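Local coordinates for SusD homolog (Bacteroides thetaiotaomicron VPI-5482, PDB 3IV0), which probably binds glycans at the outer membrane as a SusD-family lipoprotein, although its own ligand has not been established, at residues 224-227 / 228-232; 385-388 / 389-392; 235-238 / 239-242; 199-202 / 203-206; 43-46 / 47-51. One frame throughout, in Å; residues are numbered along the deposited sequence.

Interaction 1 (224-227 / 228-232)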
loop_
_atom_site.group_PDB
_atom_site.type_symbol
_atom_site.label_atom_id
_atom_site.label_comp_id
_atom_site.label_asym_id
_atom_site.label_seq_id
_atom_site.Cartn_x
_atom_site.Cartn_y
_atom_site.Cartn_z
ATOM N N LYS A 224 17.617 -14.291 3.217
ATOM C CA LYS A 224 17.494 -12.847 3.174
ATOM C C LYS A 224 18.579 -12.140 2.346
ATOM O O LYS A 224 18.309 -11.133 1.712
ATOM C CB LYS A 224 17.372 -12.297 4.571
ATOM C CG LYS A 224 18.643 -12.347 5.431
ATOM C CD LYS A 224 18.387 -11.804 6.826
ATOM C CE LYS A 224 19.678 -11.578 7.577
ATOM N NZ LYS A 224 20.398 -12.852 7.869
ATOM N N GLU A 225 19.802 -12.649 2.326
ATOM C CA GLU A 225 20.826 -11.999 1.513
ATOM C C GLU A 225 20.432 -11.954 0.051
ATOM O O GLU A 225 20.572 -10.913 -0.585
ATOM C CB GLU A 225 22.181 -12.705 1.712
ATOM C CG GLU A 225 23.288 -12.346 0.698
ATOM C CD GLU A 225 24.600 -13.082 1.022
ATOM O OE1 GLU A 225 25.411 -12.536 1.794
ATOM O OE2 GLU A 225 24.790 -14.217 0.530
ATOM N N GLN A 226 19.924 -13.044 -0.503
ATOM C CA GLN A 226 19.465 -13.047 -1.848
ATOM C C GLN A 226 18.278 -12.099 -2.060
ATOM O O GLN A 226 18.220 -11.432 -3.057
ATOM C CB GLN A 226 19.078 -14.451 -2.333
ATOM C CG GLN A 226 18.776 -14.506 -3.812
ATOM C CD GLN A 226 19.958 -14.057 -4.676
ATOM O OE1 GLN A 226 21.028 -14.659 -4.613
ATOM N NE2 GLN A 226 19.779 -12.989 -5.463
ATOM N N TYR A 227 17.319 -12.092 -1.146
ATOM C CA TYR A 227 16.187 -11.172 -1.336
ATOM C C TYR A 227 16.645 -9.718 -1.337
ATOM O O TYR A 227 16.190 -8.919 -2.163
ATOM C CB TYR A 227 15.117 -11.427 -0.268
ATOM C CG TYR A 227 14.549 -12.852 -0.302
ATOM C CD1 TYR A 227 14.111 -13.412 -1.474
ATOM C CD2 TYR A 227 14.435 -13.614 0.869
ATOM C CE1 TYR A 227 13.598 -14.720 -1.506
ATOM C CE2 TYR A 227 13.933 -14.916 0.817
ATOM C CZ TYR A 227 13.537 -15.441 -0.363
ATOM O OH TYR A 227 13.016 -16.728 -0.433
ATOM N N TYR A 228 17.526 -9.343 -0.426
ATOM C CA TYR A 228 18.058 -7.997 -0.423
ATOM C C TYR A 228 18.827 -7.704 -1.708
ATOM O O TYR A 228 18.681 -6.638 -2.288
ATOM C CB TYR A 228 18.956 -7.762 0.801
ATOM C CG TYR A 228 18.240 -7.490 2.110
ATOM C CD1 TYR A 228 17.264 -6.509 2.228
ATOM C CD2 TYR A 228 18.624 -8.148 3.275
ATOM C CE1 TYR A 228 16.691 -6.213 3.449
ATOM C CE2 TYR A 228 18.047 -7.860 4.486
ATOM C CZ TYR A 228 17.084 -6.883 4.584
ATOM O OH TYR A 228 16.520 -6.582 5.813
ATOM N N ARG A 229 19.608 -8.655 -2.200
ATOM C CA ARG A 229 20.280 -8.465 -3.469
ATOM C C ARG A 229 19.304 -8.251 -4.608
ATOM O O ARG A 229 19.549 -7.489 -5.562
ATOM C CB ARG A 229 21.236 -9.646 -3.754
ATOM C CG ARG A 229 22.495 -9.617 -2.942
ATOM C CD ARG A 229 23.380 -10.814 -3.303
ATOM N NE ARG A 229 24.620 -10.762 -2.548
ATOM C CZ ARG A 229 25.481 -11.767 -2.471
ATOM N NH1 ARG A 229 25.244 -12.903 -3.116
ATOM N NH2 ARG A 229 26.581 -11.630 -1.751
ATOM N N ASN A 230 18.183 -8.972 -4.562
ATOM C CA ASN A 230 17.144 -8.785 -5.554
ATOM C C ASN A 230 16.626 -7.352 -5.514
ATOM O O ASN A 230 16.375 -6.747 -6.528
ATOM C CB ASN A 230 15.965 -9.727 -5.299
ATOM C CG ASN A 230 16.270 -11.193 -5.601
ATOM O OD1 ASN A 230 17.287 -11.531 -6.239
ATOM N ND2 ASN A 230 15.391 -12.067 -5.121
ATOM N N VAL A 231 16.428 -6.814 -4.321
ATOM C CA VAL A 231 15.920 -5.441 -4.203
ATOM C C VAL A 231 16.930 -4.467 -4.770
ATOM O O VAL A 231 16.567 -3.508 -5.459
ATOM C CB VAL A 231 15.588 -5.061 -2.772
ATOM C CG1 VAL A 231 15.214 -3.593 -2.661
ATOM C CG2 VAL A 231 14.464 -5.935 -2.219
ATOM N N VAL A 232 18.221 -4.689 -4.503
ATOM C CA VAL A 232 19.261 -3.829 -5.099
ATOM C C VAL A 232 19.244 -3.891 -6.625
ATOM O O VAL A 232 19.327 -2.862 -7.316
ATOM C CB VAL A 232 20.639 -4.192 -4.539
ATOM C CG1 VAL A 232 21.748 -3.476 -5.299
ATOM C CG2 VAL A 232 20.697 -3.880 -3.036
#

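Interaction 2 (385-388 / 389-392)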
loop_
_atom_site.group_PDB
_atom_site.type_symbol
_atom_site.label_atom_id
_atom_site.label_comp_id
_atom_site.label_asym_id
_atom_site.label_seq_id
_atom_site.Cartn_x
_atom_site.Cartn_y
_atom_site.Cartn_z
ATOM N N ASP A 385 27.204 1.781 1.812
ATOM C CA ASP A 385 26.461 2.694 2.689
ATOM C C ASP A 385 26.460 4.070 2.102
ATOM O O ASP A 385 25.512 4.839 2.287
ATOM C CB ASP A 385 27.030 2.747 4.123
ATOM C CG ASP A 385 26.575 1.576 5.012
ATOM O OD1 ASP A 385 25.701 0.771 4.615
ATOM O OD2 ASP A 385 27.098 1.419 6.140
ATOM N N THR A 386 27.496 4.415 1.344
ATOM C CA THR A 386 27.521 5.713 0.710
ATOM C C THR A 386 26.359 5.868 -0.302
ATOM O O THR A 386 25.684 6.918 -0.356
ATOM C CB THR A 386 28.905 6.030 0.097
ATOM O OG1 THR A 386 29.234 5.039 -0.857
ATOM C CG2 THR A 386 29.966 6.056 1.193
ATOM N N LYS A 387 26.111 4.825 -1.092
ATOM C CA LYS A 387 25.010 4.882 -2.045
ATOM C C LYS A 387 23.675 4.860 -1.315
ATOM O O LYS A 387 22.740 5.557 -1.706
ATOM C CB LYS A 387 25.069 3.724 -3.051
ATOM C CG LYS A 387 23.953 3.736 -4.074
ATOM C CD LYS A 387 24.147 4.821 -5.091
ATOM C CE LYS A 387 23.411 4.540 -6.397
ATOM N NZ LYS A 387 23.693 5.625 -7.390
ATOM N N ALA A 388 23.591 4.080 -0.260
ATOM C CA ALA A 388 22.382 4.106 0.556
ATOM C C ALA A 388 22.061 5.515 1.068
ATOM O O ALA A 388 20.926 5.963 1.005
ATOM C CB ALA A 388 22.477 3.117 1.700
ATOM N N CYS A 389 23.069 6.237 1.562
ATOM C CA CYS A 389 22.904 7.621 1.953
ATOM C C CYS A 389 22.505 8.520 0.823
ATOM O O CYS A 389 21.666 9.396 0.982
ATOM C CB CYS A 389 24.179 8.163 2.626
ATOM S SG CYS A 389 24.541 7.542 4.238
ATOM N N GLU A 390 23.111 8.338 -0.340
ATOM C CA GLU A 390 22.752 9.141 -1.497
ATOM C C GLU A 390 21.257 9.029 -1.811
ATOM O O GLU A 390 20.593 10.031 -2.090
ATOM C CB GLU A 390 23.602 8.740 -2.691
ATOM C CG GLU A 390 23.406 9.521 -3.950
ATOM C CD GLU A 390 24.056 8.814 -5.130
ATOM O OE1 GLU A 390 25.289 8.597 -5.073
ATOM O OE2 GLU A 390 23.335 8.455 -6.085
ATOM N N LEU A 391 20.758 7.796 -1.849
ATOM C CA LEU A 391 19.350 7.543 -2.096
ATOM C C LEU A 391 18.471 8.197 -1.031
ATOM O O LEU A 391 17.523 8.891 -1.356
ATOM C CB LEU A 391 19.129 6.037 -2.191
ATOM C CG LEU A 391 19.710 5.375 -3.446
ATOM C CD1 LEU A 391 19.854 3.863 -3.192
ATOM C CD2 LEU A 391 18.851 5.615 -4.675
ATOM N N LEU A 392 18.782 7.929 0.221
ATOM C CA LEU A 392 18.082 8.520 1.342
ATOM C C LEU A 392 18.038 10.034 1.216
ATOM O O LEU A 392 17.022 10.673 1.431
ATOM C CB LEU A 392 18.752 8.084 2.650
ATOM C CG LEU A 392 18.300 8.756 3.935
ATOM C CD1 LEU A 392 16.786 8.569 4.157
ATOM C CD2 LEU A 392 19.124 8.242 5.135
#

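Interaction 3 (235-238 / 239-242)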
loop_
_atom_site.group_PDB
_atom_site.type_symbol
_atom_site.label_atom_id
_atom_site.label_comp_id
_atom_site.label_asym_id
_atom_site.label_seq_id
_atom_site.Cartn_x
_atom_site.Cartn_y
_atom_site.Cartn_z
ATOM N N GLY A 235 16.321 -1.934 -7.770
ATOM C CA GLY A 235 16.639 -0.500 -7.665
ATOM C C GLY A 235 17.487 -0.001 -8.814
ATOM O O GLY A 235 17.281 1.077 -9.343
ATOM N N GLU A 236 18.493 -0.782 -9.175
ATOM C CA GLU A 236 19.352 -0.439 -10.292
ATOM C C GLU A 236 18.528 -0.354 -11.564
ATOM O O GLU A 236 18.707 0.554 -12.369
ATOM C CB GLU A 236 20.479 -1.477 -10.413
ATOM C CG GLU A 236 21.510 -1.343 -9.311
ATOM C CD GLU A 236 22.492 -2.504 -9.187
ATOM O OE1 GLU A 236 22.326 -3.535 -9.856
ATOM O OE2 GLU A 236 23.419 -2.375 -8.363
ATOM N N GLU A 237 17.582 -1.264 -11.740
ATOM C CA GLU A 237 16.688 -1.211 -12.889
ATOM C C GLU A 237 15.739 -0.014 -12.826
ATOM O O GLU A 237 15.540 0.672 -13.835
ATOM C CB GLU A 237 15.895 -2.511 -13.022
ATOM C CG GLU A 237 14.884 -2.531 -14.174
ATOM C CD GLU A 237 15.513 -2.426 -15.533
ATOM O OE1 GLU A 237 16.716 -2.710 -15.685
ATOM O OE2 GLU A 237 14.798 -2.057 -16.474
ATOM N N LEU A 238 15.170 0.254 -11.650
ATOM C CA LEU A 238 14.320 1.426 -11.476
ATOM C C LEU A 238 15.027 2.685 -11.959
ATOM O O LEU A 238 14.422 3.554 -12.596
ATOM C CB LEU A 238 13.958 1.571 -10.014
ATOM C CG LEU A 238 13.091 2.773 -9.666
ATOM C CD1 LEU A 238 11.742 2.640 -10.321
ATOM C CD2 LEU A 238 12.998 2.918 -8.141
ATOM N N GLU A 239 16.312 2.790 -11.666
ATOM C CA GLU A 239 17.069 3.990 -11.975
ATOM C C GLU A 239 17.509 4.064 -13.430
ATOM O O GLU A 239 18.204 5.009 -13.816
ATOM C CB GLU A 239 18.254 4.103 -11.030
ATOM C CG GLU A 239 17.814 4.468 -9.615
ATOM C CD GLU A 239 17.018 5.756 -9.603
ATOM O OE1 GLU A 239 17.627 6.848 -9.555
ATOM O OE2 GLU A 239 15.780 5.687 -9.697
ATOM N N ARG A 240 17.078 3.121 -14.243
ATOM C CA ARG A 240 17.221 3.206 -15.709
ATOM C C ARG A 240 15.982 3.824 -16.385
ATOM O O ARG A 240 15.831 3.817 -17.619
ATOM C CB ARG A 240 17.488 1.810 -16.287
ATOM C CG ARG A 240 18.797 1.220 -15.803
ATOM C CD ARG A 240 19.103 -0.161 -16.355
ATOM N NE ARG A 240 20.321 -0.621 -15.706
ATOM C CZ ARG A 240 20.422 -1.648 -14.871
ATOM N NH1 ARG A 240 19.400 -2.468 -14.608
ATOM N NH2 ARG A 240 21.606 -1.897 -14.342
ATOM N N ASN A 241 15.100 4.407 -15.594
ATOM C CA ASN A 241 13.854 4.961 -16.132
ATOM C C ASN A 241 14.033 6.225 -16.996
ATOM O O ASN A 241 13.078 6.691 -17.614
ATOM C CB ASN A 241 12.875 5.249 -14.985
ATOM C CG ASN A 241 13.239 6.469 -14.182
ATOM O OD1 ASN A 241 12.947 7.595 -14.624
ATOM N ND2 ASN A 241 13.813 6.301 -12.989
ATOM N N ASN A 242 15.234 6.792 -16.990
ATOM C CA ASN A 242 15.628 7.895 -17.891
ATOM C C ASN A 242 14.717 9.098 -17.806
ATOM O O ASN A 242 14.366 9.692 -18.842
ATOM C CB ASN A 242 15.764 7.463 -19.351
ATOM C CG ASN A 242 16.678 8.418 -20.147
ATOM O OD1 ASN A 242 17.529 9.105 -19.570
ATOM N ND2 ASN A 242 16.497 8.464 -21.458
HETATM O O HOH W 1 21.887 -4.056 -12.320
#

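Interaction 4 (199-202 / 203-206)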
loop_
_atom_site.group_PDB
_atom_site.type_symbol
_atom_site.label_atom_id
_atom_site.label_comp_id
_atom_site.label_asym_id
_atom_site.label_seq_id
_atom_site.Cartn_x
_atom_site.Cartn_y
_atom_site.Cartn_z
ATOM N N ARG A 199 -2.768 2.449 -14.566
ATOM C CA ARG A 199 -2.560 1.208 -15.286
ATOM C C ARG A 199 -1.125 0.789 -15.021
ATOM O O ARG A 199 -0.218 1.623 -14.977
ATOM C CB ARG A 199 -2.793 1.437 -16.797
ATOM C CG ARG A 199 -4.242 1.795 -17.141
ATOM C CD ARG A 199 -5.201 0.613 -17.080
ATOM N NE ARG A 199 -4.983 -0.364 -18.138
ATOM C CZ ARG A 199 -5.497 -0.286 -19.363
ATOM N NH1 ARG A 199 -6.316 0.688 -19.712
ATOM N NH2 ARG A 199 -5.167 -1.230 -20.228
ATOM N N ALA A 200 -0.915 -0.495 -14.788
ATOM C CA ALA A 200 0.411 -0.969 -14.447
ATOM C C ALA A 200 1.467 -0.558 -15.472
ATOM O O ALA A 200 1.275 -0.746 -16.680
ATOM C CB ALA A 200 0.403 -2.520 -14.315
ATOM N N SER A 201 2.593 -0.038 -14.987
ATOM C CA SER A 201 3.760 0.289 -15.782
ATOM C C SER A 201 4.925 -0.589 -15.329
ATOM O O SER A 201 4.814 -1.365 -14.366
ATOM C CB SER A 201 4.149 1.743 -15.576
ATOM O OG SER A 201 4.708 1.932 -14.260
ATOM N N ARG A 202 6.068 -0.430 -15.984
ATOM C CA ARG A 202 7.280 -1.128 -15.567
ATOM C C ARG A 202 7.612 -0.784 -14.113
ATOM O O ARG A 202 8.042 -1.624 -13.334
ATOM C CB ARG A 202 8.443 -0.788 -16.516
ATOM C CG ARG A 202 9.700 -1.661 -16.326
ATOM C CD ARG A 202 10.773 -1.281 -17.371
ATOM N NE ARG A 202 11.976 -2.136 -17.320
ATOM C CZ ARG A 202 12.061 -3.332 -17.878
ATOM N NH1 ARG A 202 11.023 -3.880 -18.463
ATOM N NH2 ARG A 202 13.192 -4.017 -17.795
ATOM N N GLY A 203 7.469 0.484 -13.761
ATOM C CA GLY A 203 7.678 0.935 -12.380
ATOM C C GLY A 203 6.754 0.313 -11.361
ATOM O O GLY A 203 7.170 -0.025 -10.247
ATOM N N SER A 204 5.503 0.066 -11.731
ATOM C CA SER A 204 4.569 -0.631 -10.864
ATOM C C SER A 204 5.123 -2.034 -10.513
ATOM O O SER A 204 5.114 -2.478 -9.341
ATOM C CB SER A 204 3.234 -0.817 -11.559
ATOM O OG SER A 204 2.721 0.376 -12.103
ATOM N N VAL A 205 5.561 -2.738 -11.557
ATOM C CA VAL A 205 6.118 -4.069 -11.411
ATOM C C VAL A 205 7.344 -4.058 -10.513
ATOM O O VAL A 205 7.446 -4.885 -9.605
ATOM C CB VAL A 205 6.460 -4.708 -12.775
ATOM C CG1 VAL A 205 7.168 -6.051 -12.590
ATOM C CG2 VAL A 205 5.162 -4.888 -13.644
ATOM N N ILE A 206 8.259 -3.117 -10.745
ATOM C CA ILE A 206 9.462 -3.057 -9.930
ATOM C C ILE A 206 9.115 -2.815 -8.461
ATOM O O ILE A 206 9.659 -3.498 -7.579
ATOM C CB ILE A 206 10.413 -1.965 -10.464
ATOM C CG1 ILE A 206 10.982 -2.369 -11.834
ATOM C CG2 ILE A 206 11.558 -1.725 -9.463
ATOM C CD1 ILE A 206 11.605 -1.207 -12.594
#

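Interaction 5 (43-46 / 47-51)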
loop_
_atom_site.group_PDB
_atom_site.type_symbol
_atom_site.label_atom_id
_atom_site.label_comp_id
_atom_site.label_asym_id
_atom_site.label_seq_id
_atom_site.Cartn_x
_atom_site.Cartn_y
_atom_site.Cartn_z
ATOM N N PHE A 43 -10.103 -1.283 3.648
ATOM C CA PHE A 43 -9.050 -2.267 3.907
ATOM C C PHE A 43 -7.683 -1.653 4.015
ATOM O O PHE A 43 -6.963 -1.919 4.968
ATOM C CB PHE A 43 -9.069 -3.321 2.781
ATOM C CG PHE A 43 -7.906 -4.274 2.775
ATOM C CD1 PHE A 43 -6.698 -3.906 2.181
ATOM C CD2 PHE A 43 -8.012 -5.530 3.329
ATOM C CE1 PHE A 43 -5.631 -4.790 2.161
ATOM C CE2 PHE A 43 -6.954 -6.433 3.268
ATOM C CZ PHE A 43 -5.757 -6.041 2.716
ATOM N N LEU A 44 -7.292 -0.846 3.043
ATOM C CA LEU A 44 -5.911 -0.343 3.021
ATOM C C LEU A 44 -5.628 0.563 4.193
ATOM O O LEU A 44 -4.552 0.432 4.823
ATOM C CB LEU A 44 -5.601 0.320 1.678
ATOM C CG LEU A 44 -4.155 0.739 1.446
ATOM C CD1 LEU A 44 -3.161 -0.372 1.784
ATOM C CD2 LEU A 44 -4.046 1.117 -0.020
ATOM N N THR A 45 -6.519 1.468 4.548
ATOM C CA THR A 45 -6.177 2.385 5.612
ATOM C C THR A 45 -6.306 1.724 6.985
ATOM O O THR A 45 -5.478 1.980 7.869
ATOM C CB THR A 45 -6.945 3.725 5.485
ATOM O OG1 THR A 45 -6.330 4.698 6.337
ATOM C CG2 THR A 45 -8.375 3.634 5.908
ATOM N N TYR A 46 -7.292 0.853 7.193
ATOM C CA TYR A 46 -7.396 0.177 8.485
ATOM C C TYR A 46 -6.163 -0.681 8.688
ATOM O O TYR A 46 -5.595 -0.705 9.792
ATOM C CB TYR A 46 -8.640 -0.705 8.591
ATOM C CG TYR A 46 -9.942 -0.047 8.937
ATOM C CD1 TYR A 46 -10.269 1.215 8.524
ATOM C CD2 TYR A 46 -10.872 -0.767 9.672
ATOM C CE1 TYR A 46 -11.522 1.750 8.815
ATOM C CE2 TYR A 46 -12.073 -0.253 9.998
ATOM C CZ TYR A 46 -12.398 1.008 9.561
ATOM O OH TYR A 46 -13.687 1.478 9.866
ATOM N N SER A 47 -5.817 -1.450 7.663
ATOM C CA SER A 47 -4.758 -2.442 7.789
ATOM C C SER A 47 -3.343 -1.898 7.719
ATOM O O SER A 47 -2.408 -2.498 8.283
ATOM C CB SER A 47 -4.913 -3.532 6.712
ATOM O OG SER A 47 -4.593 -3.043 5.411
ATOM N N GLY A 48 -3.155 -0.791 7.025
ATOM C CA GLY A 48 -1.831 -0.230 6.784
ATOM C C GLY A 48 -1.516 1.044 7.534
ATOM O O GLY A 48 -0.357 1.251 7.906
ATOM N N ASP A 49 -2.489 1.924 7.731
ATOM C CA ASP A 49 -2.228 3.164 8.482
ATOM C C ASP A 49 -2.542 3.022 9.976
ATOM O O ASP A 49 -1.784 3.496 10.814
ATOM C CB ASP A 49 -3.073 4.283 7.920
ATOM C CG ASP A 49 -2.745 4.599 6.516
ATOM O OD1 ASP A 49 -1.564 4.873 6.240
ATOM O OD2 ASP A 49 -3.682 4.625 5.679
HETATM N N MSE A 50 -3.674 2.437 10.316
HETATM C CA MSE A 50 -4.256 2.568 11.658
HETATM C C MSE A 50 -3.784 1.502 12.642
HETATM O O MSE A 50 -3.679 1.754 13.854
HETATM C CB MSE A 50 -5.779 2.550 11.523
HETATM C CG MSE A 50 -6.353 3.768 10.754
HETATM SE SE MSE A 50 -8.222 3.613 10.519
HETATM C CE MSE A 50 -8.806 4.033 12.303
ATOM N N ARG A 51 -3.513 0.309 12.163
ATOM C CA ARG A 51 -3.220 -0.813 13.023
ATOM C C ARG A 51 -1.887 -0.612 13.719
ATOM O O ARG A 51 -0.869 -0.320 13.085
ATOM C CB ARG A 51 -3.185 -2.096 12.219
ATOM C CG ARG A 51 -3.153 -3.320 13.080
ATOM C CD ARG A 51 -3.323 -4.573 12.252
ATOM N NE ARG A 51 -3.259 -5.781 13.067
ATOM C CZ ARG A 51 -3.354 -6.997 12.584
ATOM N NH1 ARG A 51 -3.485 -7.189 11.280
ATOM N NH2 ARG A 51 -3.268 -8.033 13.368
#

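Interaction 1 (224-227 / 228-232)
The carboxylate of Glu-225 lies over one face of the Arg-229 guanidinium, its CD 3.7 Å from Arg-229 NH2 and displaced toward the rim of the group. The two planes are only 5° apart, so this is a stack and not an in-plane fork. The salt bridge is correspondingly long, with Glu-225 OE1 3.8 Å from Arg-229 NH2, and because the oxygen sits well out of the guanidinium plane no N-H points at it; the attraction is one of charge alone. Both chains run extended and side by side, Glu-225 with CG anti to its backbone N (chi1 167°). These are i to i+4 pairs on the first turns of helix 224-238, whose backbone bonds include Tyr-228 N to Lys-224 O at 2.9 Å. One residue further on, Gln-226 bends at chi2 (59°) and swings its amide forward toward the next turn. Its NE2 donates to Asn-230 OD1 at 3.0 Å, with the acceptor in the Gln-226 amide plane but the donor above the Asn-230 carbonyl plane. The other end of the Asn-230 amide, ND2, approaches the edge of the Tyr-227 ring, 4.1 Å from CD1, and is hydrogen-bonded to Asn-213 OD1 of helix 202-219. Tyr-227 itself is buried against that helix, and its OH bonds to Asp-220 and Gln-167. Tyr-228 packs both on Leu-214 and Val-217 of that helix and on Ala-380 and Leu-381 of helix 367-381.

Interaction 2 (385-388 / 389-392)
Lys-387 and Glu-390, one turn apart on helix 385-398, meet through a salt bridge in which Lys-387 NZ donates to Glu-390 OE2 at 3.1 Å. The ammonium comes from above the carboxylate plane, 35° out of it. A bend at chi2 (73°) turns the lysine chain along the helix; beyond the bend it is extended, and its CD passes 3.9 Å from Glu-390 OE2 before NZ arrives. Lys-387 thus offers methylenes as well as charge, and its CG lies 4.2 Å from Leu-391 CD1. The Leu-391 side chain also packs on Tyr-374 and Leu-378 of helix 367-381, and Lys-387 touches Leu-378 too.

Cys-389, buried, has its CB 3.6 Å from both Asp-385 O and Thr-386 O, while its backbone N donates to Asp-385 O at 2.9 Å. Together with Ala-388 it lies against Leu-411 of helix 408-422. At the start of the helix, Asn-384 OD1 is hydrogen-bonded to both Thr-386 OG1 and Lys-387 N, and Asp-385 OD2 reaches Gly-408 N.

The helix is therefore amphipathic: small and aliphatic side chains meet the two neighbouring helices, while Glu-390 is exposed. The lysine combines a charged hydrogen bond to one carboxylate oxygen with methylene packing on Leu-391, and the exposure of Glu-390 to solvent probably tempers the strength of the charge pairing.

Interaction 3 (235-238 / 239-242)
With CG anti to its backbone N (chi1 178°) and a bend at chi2 (64°), Glu-237 brings its carboxylate up to Arg-240, whose chain runs extended from CG to NE back along the helix. The side chains cross at about a right angle. Arg-240 NH1 donates to Glu-237 OE1 at 2.9 Å in a salt bridge; the acceptor lies in the guanidinium plane, and the carboxylate is met on its anti side. Its other oxygen, OE2, forms a salt bridge with Arg-202, so Glu-237 stands between two arginines, which would probably favour its charged form.

One face of the Arg-240 guanidinium lies over Glu-236 O, 3.7 Å from CZ. At its edge, Arg-240 NH2 donates to a water at 3.0 Å, and this water donates in turn to Glu-236 OE1 at 2.6 Å. Glu-236 is thereby linked to the arginine although their charged atoms do not touch.

Asn-241, with its CG between the backbone N and the carbonyl carbon (chi1 75°), folds its amide back to Leu-238 O. Asn-241 ND2 donates to Leu-238 O at 2.8 Å and Asn-241 N to the same oxygen at 3.2 Å, from opposite faces of the carbonyl plane. Asn-241 OD1 accepts from Tyr-245 N, while Glu-239 OE2 is hydrogen-bonded to Tyr-367 OH and Glu-239 OE1 forms a salt bridge with Arg-394. Arg-240 N donates to Glu-237 O at 2.9 Å, an i to i+3 bond, whereas Glu-239 N still reaches Gly-235 O. A type I beta turn from Leu-238 to Asn-241 thus follows helix 224-238.

Interaction 4 (199-202 / 203-206)
A capping box opens helix 202-219, with Ser-201 at the N-cap and Ser-204 three residues on. Ser-201 OG accepts from Ser-204 N at 3.2 Å, and in return Ser-204 OG accepts from Ser-201 N at 2.9 Å; the latter bond is almost straight, at 177°. Ser-201 OG sits between its own backbone N and carbonyl carbon (chi1 71°), which turns it in over the first helical turn, close to the amides that have no helical acceptor. Ser-204 OG also bonds to Leu-265 O, so the hydroxyl ties the cap to strand 264-268 as well. Regular helical bonding begins at once, with Val-205 N donating to Ser-201 O at 3.2 Å.

One turn on, Ile-206 CD1 lies 4.2 Å from Arg-202 CG and 3.7 Å from Arg-202 O. The guanidinium of that arginine has Glu-237 as its partner. In the preceding loop, Arg-199 is buried and forms salt bridges with Glu-126 and Glu-23, while Ala-200 and Ser-204 rest on Phe-129 of helix 117-142. Reciprocal side-chain-to-backbone bonds of this kind are the signature of a capped helix N-terminus, here one wholly enclosed by the surrounding helices and loops.

Interaction 5 (43-46 / 47-51)
One face of the Phe-43 ring receives Ser-47 OG, 3.8 Å from CE1 and offset toward the rim, while the ring also meets Phe-95 edge-to-face. The Tyr-46 ring is met obliquely by the selenium of Met-50, a selenomethionine: SE lies 3.7 Å from Tyr-46 CD1 and 4.5 Å from the ring centroid, 41° off the normal. Met-50 CG anti to the carbonyl carbon (chi1 -65°) and an extended chi2 carry SE to the ring, side by side with the tyrosine in a Met-aromatic contact. Tyr-64 lies against the same tyrosine with its plane nearly parallel, and Tyr-46 OH bonds to Asn-281.

Ser-47 OG donates to Phe-43 O at 2.7 Å. Ser-47 N donates to the same oxygen from the opposite face of the carbonyl plane, and Tyr-431 OH is a further partner of the serine hydroxyl. Thr-45 OG1, anti to its backbone N (chi1 -165°), donates to Asp-49 OD2 at 2.7 Å on the anti lone pair; Asp-49 OD1 accepts from Gly-427 N.

The end of helix 43-50 widens into a pi-type turn, where Thr-45 O takes both Asp-49 N at 3.0 Å and Met-50 N at 3.1 Å. In this wholly buried segment Phe-43 O and Thr-45 O each take two bonds, and the bonds at both Asp-49 oxygens probably help to stabilise a carboxylate inside the protein.

Overall arrangement
Along the chain the order is interaction 5, 4, 1, 3 and 2. Interactions 1 and 3 occupy the start and end of helix 224-238, their centres about 16 Å apart, and interaction 4 starts the preceding helix 202-219. Interactions 3 and 4 touch, with centres about 12 Å apart: Arg-202 NH2 meets Glu-237 OE2 at 2.9 Å, joining one helix's beginning to the next one's end, as suits an antiparallel helical pair. Interactions 2 and 3, centres about 15 Å apart, both pack on helix 367-381. Interaction 5 sits nearer the chain's centre, its centre about 23 to 30 Å from theirs. All five involve a helix or its end, interactions 3 and 4 with the adjoining loop.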